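Local structure of RNA-directed RNA polymerase (Infectious pancreatic necrosis virus, 3ZED) at residues B[128-133]-B[632-637]; B[584-589]-B[660-665]; B[609-614]-B[654-659]; B[615-620]-B[673-678]. The protein catalyses template-directed synthesis of viral RNA from ribonucleoside triphosphates and probably occurs both free and covalently attached to the genomic RNA. All blocks are in the same frame, centred on the assembly; numbering follows the deposited sequence.

Contact 1 of 4, residues B[128-133]-B[632-637]; sequences LKQLTF and KHMSLD
Gln130 and Met634 form the tight half of this contact, showing how one long polar residue can serve two different neighbours across a helix pair. The CE methyl of Met634 lies 3.7 Å from Gln130 CG, with Met634 SD alongside at 4.0 Å from the same carbon. Neither chain is extended. Gln130 bends at its second torsion (chi2 -61°), which turns the amide toward His633 while the CG methylene stays against the Met634 methyl. Met634 folds at both chi2 and chi3, bringing its thioether nearer to helix 125-137 although its CB does not point straight across. Behind it stands Tyr613 of helix 604-621, so the methionine is buried between two helices.

The other half is looser and closer to solvent. Here the Gln130 amide lies against the His633 imidazole with the two planes 14° apart, while the side chains themselves cross at about a right angle. Gln130 OE1 is 3.1 Å from His633 ND1 and 3.3 Å from CE1, but the angle is poor for a hydrogen bond and the approach to the ring is oblique. The pair is therefore a polar van der Waals contact. His633 is also met edge-to-face by Phe134, one residue beyond the 128-133 segment.

With the CA atoms of Gln130 and Met634 8.1 Å apart, this is helix-helix packing in which one side chain, Gln130, meets two consecutive residues of the other helix; it joins helix 125-137, in the palm region of the sequence, to helix 625-645 of the helical thumb in this right-hand polymerase.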
# COMPACT_ATOMS: atom_id res chain seq x y z
N LEU B 128 -28.11 4.25 -15.90
CA LEU B 128 -29.03 5.27 -15.36
C LEU B 128 -30.40 5.19 -16.04
O LEU B 128 -31.43 5.33 -15.36
CB LEU B 128 -28.43 6.71 -15.51
CG LEU B 128 -29.33 7.89 -15.08
CD1 LEU B 128 -29.74 7.77 -13.62
CD2 LEU B 128 -28.64 9.22 -15.31
N LYS B 129 -30.41 4.99 -17.39
CA LYS B 129 -31.65 4.82 -18.16
C LYS B 129 -32.40 3.57 -17.68
O LYS B 129 -33.60 3.64 -17.41
CB LYS B 129 -31.36 4.74 -19.67
CG LYS B 129 -31.00 6.08 -20.32
CD LYS B 129 -30.23 5.90 -21.62
CE LYS B 129 -29.92 7.23 -22.26
NZ LYS B 129 -28.80 7.13 -23.23
N GLN B 130 -31.68 2.46 -17.51
CA GLN B 130 -32.23 1.18 -17.06
C GLN B 130 -32.81 1.29 -15.64
O GLN B 130 -33.93 0.84 -15.41
CB GLN B 130 -31.17 0.08 -17.13
CG GLN B 130 -30.76 -0.28 -18.56
CD GLN B 130 -31.90 -0.81 -19.41
OE1 GLN B 130 -32.74 -1.58 -18.96
NE2 GLN B 130 -31.95 -0.39 -20.65
N LEU B 131 -32.09 1.95 -14.72
CA LEU B 131 -32.56 2.17 -13.35
C LEU B 131 -33.88 2.93 -13.35
O LEU B 131 -34.81 2.55 -12.62
CB LEU B 131 -31.51 2.93 -12.52
CG LEU B 131 -30.23 2.20 -12.17
CD1 LEU B 131 -29.18 3.18 -11.71
CD2 LEU B 131 -30.45 1.11 -11.09
N THR B 132 -33.99 3.99 -14.19
CA THR B 132 -35.22 4.80 -14.31
C THR B 132 -36.39 3.94 -14.84
O THR B 132 -37.51 4.04 -14.32
CB THR B 132 -35.00 6.02 -15.21
OG1 THR B 132 -33.85 6.72 -14.76
CG2 THR B 132 -36.20 6.95 -15.24
N PHE B 133 -36.14 3.12 -15.88
CA PHE B 133 -37.19 2.26 -16.43
C PHE B 133 -37.68 1.27 -15.39
O PHE B 133 -38.88 1.08 -15.27
CB PHE B 133 -36.74 1.49 -17.69
CG PHE B 133 -37.78 0.46 -18.13
CD1 PHE B 133 -39.06 0.85 -18.51
CD2 PHE B 133 -37.48 -0.90 -18.11
CE1 PHE B 133 -40.01 -0.09 -18.91
CE2 PHE B 133 -38.42 -1.85 -18.53
CZ PHE B 133 -39.67 -1.43 -18.95
N LYS B 632 -28.67 -6.97 -13.70
CA LYS B 632 -28.96 -8.32 -14.21
C LYS B 632 -29.40 -8.22 -15.67
O LYS B 632 -28.88 -8.93 -16.53
CB LYS B 632 -30.03 -9.05 -13.36
CG LYS B 632 -30.37 -10.47 -13.83
CD LYS B 632 -31.46 -11.12 -12.98
CE LYS B 632 -31.50 -12.62 -13.16
NZ LYS B 632 -32.46 -13.33 -12.24
N HIS B 633 -30.32 -7.28 -15.95
CA HIS B 633 -30.83 -7.00 -17.29
C HIS B 633 -29.68 -6.64 -18.24
O HIS B 633 -29.58 -7.21 -19.32
CB HIS B 633 -31.87 -5.88 -17.27
CG HIS B 633 -32.37 -5.52 -18.64
ND1 HIS B 633 -31.82 -4.47 -19.35
CD2 HIS B 633 -33.28 -6.14 -19.41
CE1 HIS B 633 -32.47 -4.45 -20.51
NE2 HIS B 633 -33.34 -5.45 -20.59
N MET B 634 -28.81 -5.73 -17.81
CA MET B 634 -27.64 -5.28 -18.57
C MET B 634 -26.69 -6.44 -18.84
O MET B 634 -26.20 -6.58 -19.96
CB MET B 634 -26.92 -4.15 -17.84
CG MET B 634 -27.63 -2.83 -17.93
SD MET B 634 -27.23 -1.95 -19.45
CE MET B 634 -28.53 -2.47 -20.51
N SER B 635 -26.45 -7.29 -17.82
CA SER B 635 -25.56 -8.44 -17.90
C SER B 635 -26.08 -9.50 -18.89
O SER B 635 -25.30 -10.03 -19.68
CB SER B 635 -25.36 -9.06 -16.52
OG SER B 635 -24.84 -10.37 -16.64
N LEU B 636 -27.40 -9.79 -18.86
CA LEU B 636 -28.00 -10.79 -19.74
C LEU B 636 -28.13 -10.25 -21.18
O LEU B 636 -27.88 -11.00 -22.12
CB LEU B 636 -29.35 -11.29 -19.20
CG LEU B 636 -29.32 -12.12 -17.89
CD1 LEU B 636 -30.72 -12.42 -17.38
CD2 LEU B 636 -28.57 -13.45 -18.06
N ASP B 637 -28.45 -8.94 -21.34
CA ASP B 637 -28.54 -8.30 -22.65
C ASP B 637 -27.16 -8.27 -23.33
O ASP B 637 -27.09 -8.51 -24.53
CB ASP B 637 -29.13 -6.88 -22.54
CG ASP B 637 -29.50 -6.25 -23.87
OD1 ASP B 637 -30.46 -6.73 -24.52
OD2 ASP B 637 -28.85 -5.23 -24.24

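Contact 2 of 4, residues B[584-589]-B[660-665]; sequences IASAAY and SEFGGD
A polar contact, made by Ser586 with Glu661 and Phe662, joins the last turns of helix 580-588 to a beta turn in the loop between helices 650-654 and 677-683. It is small, with 97 Å² buried in all, and rests on one short bond: Ser586 OG donates to Glu661 OE2 at 2.6 Å. The hydroxyl comes from above the carboxylate, 50° out of its plane. It reaches across because OG stands anti to the serine nitrogen (chi1 -171°), beside the carbonyl carbon.

The same hydroxyl meets the aromatic ring next door. Ser586 OG lies at the edge of Phe662, near the ring plane, 3.2 Å from CZ. Glutamate and phenylalanine reach the helix side by side, and Glu661 CG sits 3.6 Å above the centre of the Phe662 ring, so that the chain leading to the carboxylate covers one aromatic face. The turn probably helps set the two side chains together: a type I turn runs from Ser660 to Gly663, and Ser660 OG accepts from Phe662 N at 3.2 Å, forming an ST turn. Val619 of helix 604-621 packs against the phenylalanine, and Ile616 against Ser586.

Arg308, on strand 299-310, ties both segments together, bridging to Glu661 OE1 through NH2 and to the Tyr589 carbonyl oxygen through NH1. Glu661 OE2 takes the serine hydroxyl while OE1 bridges to Arg308, and both oxygens are also engaged beyond the two segments; such a setting would be expected to favour the ionised glutamate and to restrict rotation of its carboxylate.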
# COMPACT_ATOMS: atom_id res chain seq x y z
N ILE B 584 -22.29 2.85 -5.24
CA ILE B 584 -22.93 3.86 -6.10
C ILE B 584 -21.89 4.57 -6.98
O ILE B 584 -22.11 4.66 -8.19
CB ILE B 584 -23.76 4.85 -5.25
CG1 ILE B 584 -24.92 4.14 -4.50
CG2 ILE B 584 -24.27 6.07 -6.04
CD1 ILE B 584 -26.11 3.52 -5.34
N ALA B 585 -20.75 5.01 -6.41
CA ALA B 585 -19.71 5.70 -7.19
C ALA B 585 -19.20 4.81 -8.33
O ALA B 585 -19.05 5.27 -9.46
CB ALA B 585 -18.56 6.12 -6.29
N SER B 586 -18.98 3.53 -8.03
CA SER B 586 -18.49 2.53 -8.99
C SER B 586 -19.56 2.21 -10.08
O SER B 586 -19.20 2.06 -11.25
CB SER B 586 -18.06 1.26 -8.26
OG SER B 586 -17.40 0.39 -9.16
N ALA B 587 -20.86 2.20 -9.71
CA ALA B 587 -21.96 2.02 -10.66
C ALA B 587 -22.09 3.23 -11.58
O ALA B 587 -22.35 3.06 -12.77
CB ALA B 587 -23.28 1.79 -9.92
N ALA B 588 -21.92 4.45 -11.03
CA ALA B 588 -22.02 5.70 -11.79
C ALA B 588 -20.82 5.88 -12.74
O ALA B 588 -21.02 6.23 -13.90
CB ALA B 588 -22.12 6.89 -10.83
N TYR B 589 -19.59 5.64 -12.24
CA TYR B 589 -18.36 5.80 -13.00
C TYR B 589 -17.53 4.52 -13.00
O TYR B 589 -16.56 4.44 -12.25
CB TYR B 589 -17.54 6.98 -12.47
CG TYR B 589 -18.10 8.30 -12.93
CD1 TYR B 589 -17.76 8.83 -14.17
CD2 TYR B 589 -19.00 9.02 -12.14
CE1 TYR B 589 -18.31 10.03 -14.62
CE2 TYR B 589 -19.56 10.21 -12.59
CZ TYR B 589 -19.21 10.71 -13.83
OH TYR B 589 -19.78 11.88 -14.27
N SER B 660 -11.33 -6.31 -13.76
CA SER B 660 -12.20 -5.62 -12.82
C SER B 660 -11.46 -5.00 -11.66
O SER B 660 -10.48 -5.56 -11.20
CB SER B 660 -13.27 -6.59 -12.31
OG SER B 660 -14.17 -5.99 -11.41
N GLU B 661 -11.96 -3.87 -11.15
CA GLU B 661 -11.40 -3.21 -9.95
C GLU B 661 -11.71 -4.06 -8.69
O GLU B 661 -11.09 -3.85 -7.66
CB GLU B 661 -11.96 -1.78 -9.80
CG GLU B 661 -13.44 -1.68 -9.46
CD GLU B 661 -13.90 -0.26 -9.19
OE1 GLU B 661 -13.30 0.40 -8.31
OE2 GLU B 661 -14.86 0.20 -9.85
N PHE B 662 -12.69 -4.98 -8.79
CA PHE B 662 -13.11 -5.87 -7.71
C PHE B 662 -12.50 -7.26 -7.85
O PHE B 662 -12.85 -8.15 -7.07
CB PHE B 662 -14.66 -5.96 -7.68
CG PHE B 662 -15.33 -4.61 -7.53
CD1 PHE B 662 -15.07 -3.81 -6.41
CD2 PHE B 662 -16.18 -4.13 -8.51
CE1 PHE B 662 -15.68 -2.56 -6.27
CE2 PHE B 662 -16.79 -2.87 -8.38
CZ PHE B 662 -16.53 -2.09 -7.26
N GLY B 663 -11.62 -7.45 -8.84
CA GLY B 663 -10.95 -8.71 -9.15
C GLY B 663 -10.08 -9.29 -8.05
O GLY B 663 -10.08 -10.52 -7.84
N GLY B 664 -9.39 -8.40 -7.33
CA GLY B 664 -8.48 -8.73 -6.24
C GLY B 664 -9.08 -9.42 -5.04
O GLY B 664 -8.39 -9.62 -4.05
N ASP B 665 -10.35 -9.82 -5.10
CA ASP B 665 -10.96 -10.51 -3.97
C ASP B 665 -11.32 -11.98 -4.34
O ASP B 665 -10.76 -12.94 -3.77
CB ASP B 665 -12.21 -9.74 -3.48
CG ASP B 665 -11.94 -8.34 -2.91
OD1 ASP B 665 -11.42 -8.25 -1.75
OD2 ASP B 665 -12.33 -7.33 -3.57

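Contact 3 of 4, residues B[609-614]-B[654-659]; sequences QIVRYE and DDWNNM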
# COMPACT_ATOMS: atom_id res chain seq x y z
N GLN B 609 -17.58 -5.66 -20.59
CA GLN B 609 -18.94 -5.15 -20.44
C GLN B 609 -19.78 -6.07 -19.56
O GLN B 609 -20.48 -5.58 -18.67
CB GLN B 609 -19.62 -5.00 -21.82
CG GLN B 609 -19.05 -3.85 -22.66
CD GLN B 609 -19.30 -2.48 -22.06
OE1 GLN B 609 -20.44 -2.11 -21.72
NE2 GLN B 609 -18.24 -1.70 -21.93
N ILE B 610 -19.67 -7.39 -19.77
CA ILE B 610 -20.37 -8.39 -18.96
C ILE B 610 -19.77 -8.39 -17.54
O ILE B 610 -20.53 -8.40 -16.56
CB ILE B 610 -20.30 -9.79 -19.62
CG1 ILE B 610 -21.04 -9.80 -20.99
CG2 ILE B 610 -20.81 -10.90 -18.67
CD1 ILE B 610 -20.60 -10.85 -21.97
N VAL B 611 -18.42 -8.40 -17.43
CA VAL B 611 -17.67 -8.40 -16.17
C VAL B 611 -18.13 -7.21 -15.27
O VAL B 611 -18.43 -7.42 -14.11
CB VAL B 611 -16.13 -8.42 -16.41
CG1 VAL B 611 -15.35 -8.16 -15.12
CG2 VAL B 611 -15.69 -9.75 -17.03
N ARG B 612 -18.19 -6.00 -15.83
CA ARG B 612 -18.59 -4.77 -15.14
C ARG B 612 -19.94 -4.93 -14.40
O ARG B 612 -20.02 -4.61 -13.22
CB ARG B 612 -18.66 -3.60 -16.14
CG ARG B 612 -19.32 -2.34 -15.60
CD ARG B 612 -19.94 -1.53 -16.73
NE ARG B 612 -18.92 -0.80 -17.48
CZ ARG B 612 -19.18 0.06 -18.44
NH1 ARG B 612 -20.43 0.32 -18.79
NH2 ARG B 612 -18.19 0.70 -19.05
N TYR B 613 -20.98 -5.43 -15.09
CA TYR B 613 -22.30 -5.62 -14.51
C TYR B 613 -22.36 -6.83 -13.56
O TYR B 613 -23.07 -6.75 -12.58
CB TYR B 613 -23.36 -5.72 -15.61
CG TYR B 613 -23.50 -4.41 -16.35
CD1 TYR B 613 -23.90 -3.25 -15.69
CD2 TYR B 613 -23.13 -4.30 -17.69
CE1 TYR B 613 -23.96 -2.02 -16.34
CE2 TYR B 613 -23.17 -3.08 -18.35
CZ TYR B 613 -23.58 -1.94 -17.67
OH TYR B 613 -23.70 -0.74 -18.32
N GLU B 614 -21.58 -7.89 -13.80
CA GLU B 614 -21.54 -9.04 -12.90
C GLU B 614 -20.80 -8.70 -11.60
O GLU B 614 -21.27 -9.07 -10.52
CB GLU B 614 -20.90 -10.27 -13.57
CG GLU B 614 -21.70 -10.90 -14.69
CD GLU B 614 -23.03 -11.53 -14.30
OE1 GLU B 614 -24.01 -10.79 -14.09
OE2 GLU B 614 -23.09 -12.77 -14.24
N ASP B 654 -13.60 -16.38 -17.42
CA ASP B 654 -13.00 -17.24 -16.39
C ASP B 654 -11.90 -16.46 -15.68
O ASP B 654 -11.82 -16.48 -14.44
CB ASP B 654 -12.42 -18.55 -16.99
CG ASP B 654 -13.41 -19.57 -17.55
OD1 ASP B 654 -14.47 -19.77 -16.93
OD2 ASP B 654 -13.06 -20.24 -18.55
N ASP B 655 -11.07 -15.73 -16.45
CA ASP B 655 -10.00 -14.90 -15.87
C ASP B 655 -10.44 -13.42 -15.83
O ASP B 655 -9.70 -12.54 -16.26
CB ASP B 655 -8.69 -15.10 -16.66
CG ASP B 655 -8.28 -16.55 -16.86
OD1 ASP B 655 -8.34 -17.33 -15.88
OD2 ASP B 655 -7.91 -16.91 -18.00
N TRP B 656 -11.65 -13.15 -15.29
CA TRP B 656 -12.28 -11.82 -15.19
C TRP B 656 -11.59 -10.85 -14.22
O TRP B 656 -11.79 -9.64 -14.32
CB TRP B 656 -13.75 -11.97 -14.76
CG TRP B 656 -13.94 -12.43 -13.34
CD1 TRP B 656 -14.00 -13.72 -12.90
CD2 TRP B 656 -14.11 -11.60 -12.18
NE1 TRP B 656 -14.22 -13.75 -11.54
CE2 TRP B 656 -14.25 -12.46 -11.07
CE3 TRP B 656 -14.13 -10.21 -11.97
CZ2 TRP B 656 -14.39 -11.98 -9.77
CZ3 TRP B 656 -14.29 -9.73 -10.68
CH2 TRP B 656 -14.41 -10.60 -9.59
N ASN B 657 -10.83 -11.38 -13.26
CA ASN B 657 -10.18 -10.65 -12.17
C ASN B 657 -9.32 -9.48 -12.65
O ASN B 657 -9.43 -8.39 -12.09
CB ASN B 657 -9.37 -11.61 -11.29
CG ASN B 657 -10.25 -12.71 -10.74
OD1 ASN B 657 -10.55 -13.70 -11.41
ND2 ASN B 657 -10.81 -12.50 -9.57
N ASN B 658 -8.50 -9.70 -13.68
CA ASN B 658 -7.60 -8.69 -14.27
C ASN B 658 -8.37 -7.54 -14.98
O ASN B 658 -7.82 -6.46 -15.13
CB ASN B 658 -6.59 -9.33 -15.22
CG ASN B 658 -7.10 -10.55 -15.95
OD1 ASN B 658 -6.87 -11.69 -15.53
ND2 ASN B 658 -7.85 -10.32 -17.01
N MET B 659 -9.63 -7.79 -15.39
CA MET B 659 -10.51 -6.82 -16.05
C MET B 659 -11.36 -5.97 -15.06
O MET B 659 -12.06 -5.05 -15.49
CB MET B 659 -11.50 -7.56 -16.96
CG MET B 659 -10.87 -8.26 -18.11
SD MET B 659 -12.15 -8.70 -19.30
CE MET B 659 -11.18 -8.74 -20.76
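Asn657 ND2 is gripped by two carbonyl oxygens, those of Gly663 and Leu666, and held over one face of the Trp656 indole, whose CB in turn packs on Val611 of helix 604-621. The amide nitrogen stands 3.6 Å above the ring plane, displaced toward the rim. Trp656 is fixed from another direction as well, since its NE1 donates to the carbonyl oxygen of Ile669.

Across the contact the side chains meet through apolar atoms. Both methyls of Val611 take part, like a fork: CG2 rests 3.7 Å from Trp656 CB, while CG1 leans obliquely toward the indole, 4.0 Å from CE3. This is a buried piece of the thumb, where a helix is covered by a loop that has just left helix 650-654 and closes into a short 3-10 turn, with Met659 N bonded to Trp656 O at 3.0 Å. Trp656 has CG between its own nitrogen and carbonyl carbon (chi1 69°), which lays the indole along the helix and leaves CB to face the valine.

Met659 adds a lighter touch, its CB 4.3 Å from Val611 CG1. Its thioether turns away from the valine, and the side chain meets Phe652 and Leu598 instead.

Contact 4 of 4, residues B[615-620]-B[673-678]; sequences AIRLVG and EPLTNQ
Apolar packing comes first: Leu675 pushes its CD1 methyl between Arg617 and Leu618, two consecutive residues of helix 604-621. CD1 lies 3.7 Å from Leu618 CG and equally close, 3.7 Å, to Arg617 CB, so a single methyl fills the angle between the two side-chain stems. Having CG anti to the leucine nitrogen (chi1 -167°) sends the branch straight at the helix.

A second kind of contact is aliphatic against a flat cation. The Arg617 chain bends at chi3 (72°) and runs past Leu675 in the opposite direction, presenting one face of its guanidinium to Leu675 CB, which sits 3.7 Å above that plane toward the rim.

The polar edge of the guanidinium works elsewhere. Arg617 NH1 forms a salt bridge with Glu614, and NH2 another with Glu628; Glu614 also accepts from the Leu675 backbone N, so one acid serves both sides. A water lies between the segments, accepting a weak bond from Arg617 NH2 at 3.3 Å; its 2.5 Å approach to Leu675 O is too short to be relied on.

Just beyond the leucine, Thr676 N is hydrogen-bonded to Thr679 OG1. The arrangement is that of an extended segment leading into a helix whose N-cap position is Thr676, packed by its leucine on a long thumb helix, with a buried arginine covered on one face and paired with acids.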
# COMPACT_ATOMS: atom_id res chain seq x y z
N ALA B 615 -19.65 -7.97 -11.68
CA ALA B 615 -18.84 -7.60 -10.52
C ALA B 615 -19.59 -6.64 -9.61
O ALA B 615 -19.57 -6.85 -8.40
CB ALA B 615 -17.51 -7.02 -10.95
N ILE B 616 -20.30 -5.64 -10.17
CA ILE B 616 -21.08 -4.69 -9.36
C ILE B 616 -22.20 -5.48 -8.57
O ILE B 616 -22.46 -5.17 -7.40
CB ILE B 616 -21.61 -3.46 -10.15
CG1 ILE B 616 -21.92 -2.28 -9.20
CG2 ILE B 616 -22.81 -3.76 -11.04
CD1 ILE B 616 -20.68 -1.48 -8.69
N ARG B 617 -22.77 -6.53 -9.18
CA ARG B 617 -23.76 -7.38 -8.53
C ARG B 617 -23.10 -8.20 -7.41
O ARG B 617 -23.59 -8.17 -6.28
CB ARG B 617 -24.43 -8.31 -9.54
CG ARG B 617 -25.30 -7.60 -10.57
CD ARG B 617 -25.72 -8.53 -11.70
NE ARG B 617 -26.71 -9.50 -11.23
CZ ARG B 617 -27.04 -10.62 -11.86
NH1 ARG B 617 -26.43 -10.96 -12.99
NH2 ARG B 617 -27.96 -11.42 -11.36
N LEU B 618 -21.96 -8.86 -7.70
CA LEU B 618 -21.20 -9.71 -6.78
C LEU B 618 -20.78 -9.02 -5.49
O LEU B 618 -20.87 -9.63 -4.41
CB LEU B 618 -19.92 -10.21 -7.45
CG LEU B 618 -19.96 -11.43 -8.30
CD1 LEU B 618 -18.69 -11.53 -9.09
CD2 LEU B 618 -20.10 -12.65 -7.47
N VAL B 619 -20.24 -7.82 -5.60
CA VAL B 619 -19.69 -7.10 -4.45
C VAL B 619 -20.77 -6.53 -3.54
O VAL B 619 -20.44 -6.15 -2.43
CB VAL B 619 -18.66 -6.01 -4.86
CG1 VAL B 619 -17.44 -6.68 -5.47
CG2 VAL B 619 -19.28 -4.97 -5.80
N GLY B 620 -22.02 -6.51 -3.98
CA GLY B 620 -23.10 -6.02 -3.11
C GLY B 620 -24.35 -5.50 -3.76
O GLY B 620 -25.33 -5.21 -3.07
N GLU B 673 -20.64 -18.32 -16.58
CA GLU B 673 -22.07 -18.57 -16.40
C GLU B 673 -22.68 -17.40 -15.62
O GLU B 673 -21.99 -16.82 -14.77
CB GLU B 673 -22.34 -19.92 -15.72
CG GLU B 673 -22.30 -21.11 -16.68
CD GLU B 673 -23.23 -21.05 -17.88
OE1 GLU B 673 -24.47 -20.98 -17.68
OE2 GLU B 673 -22.72 -21.07 -19.03
N PRO B 674 -23.93 -16.98 -15.92
CA PRO B 674 -24.51 -15.83 -15.18
C PRO B 674 -24.57 -16.07 -13.68
O PRO B 674 -24.69 -17.21 -13.22
CB PRO B 674 -25.93 -15.69 -15.76
CG PRO B 674 -25.90 -16.44 -17.04
CD PRO B 674 -24.89 -17.53 -16.89
N LEU B 675 -24.46 -14.98 -12.91
CA LEU B 675 -24.53 -14.97 -11.45
C LEU B 675 -25.88 -15.56 -10.97
O LEU B 675 -26.94 -15.19 -11.49
CB LEU B 675 -24.38 -13.51 -10.97
CG LEU B 675 -24.13 -13.24 -9.50
CD1 LEU B 675 -23.46 -11.91 -9.33
CD2 LEU B 675 -25.43 -13.23 -8.69
N THR B 676 -25.83 -16.46 -9.99
CA THR B 676 -27.02 -17.07 -9.36
C THR B 676 -26.82 -17.02 -7.85
O THR B 676 -25.74 -16.61 -7.38
CB THR B 676 -27.26 -18.52 -9.84
OG1 THR B 676 -26.15 -19.34 -9.46
CG2 THR B 676 -27.56 -18.64 -11.33
N ASN B 677 -27.81 -17.49 -7.08
CA ASN B 677 -27.66 -17.55 -5.63
C ASN B 677 -26.45 -18.45 -5.22
O ASN B 677 -25.81 -18.16 -4.23
CB ASN B 677 -28.95 -18.05 -4.96
CG ASN B 677 -28.88 -17.92 -3.47
OD1 ASN B 677 -28.79 -16.82 -2.93
ND2 ASN B 677 -28.78 -19.04 -2.79
N GLN B 678 -26.15 -19.53 -5.99
CA GLN B 678 -25.01 -20.43 -5.67
C GLN B 678 -23.66 -19.68 -5.72
O GLN B 678 -22.77 -19.99 -4.92
CB GLN B 678 -24.97 -21.67 -6.59
CG GLN B 678 -23.99 -22.77 -6.11
CD GLN B 678 -24.30 -23.29 -4.72
OE1 GLN B 678 -25.41 -23.75 -4.41
NE2 GLN B 678 -23.31 -23.21 -3.83
O HOH W 1 -29.22 -14.38 -10.69

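How the contacts relate
Contacts 2, 3 and 4 lie wholly within the thumb, whereas contact 1 joins it to the palm region of the sequence. Contacts 3 and 4 are the buried ones; they touch, and both use helix 604-621, on successive turns. Contact 2 borders both, about 10 Å from contact 3 between centres, and continues the 654-659 loop. Contact 1 lies farther out, about 35 Å from the chain centre, yet touches contacts 3 and 4 through helix 625-645. Chemistry follows place: apolar side chains carry the buried contacts, with a guanidinium added in contact 4, a short hydroxyl-carboxylate bond serves the partly buried turn, and a mixed thioether and amide-imidazole packing suits the outer helix pair.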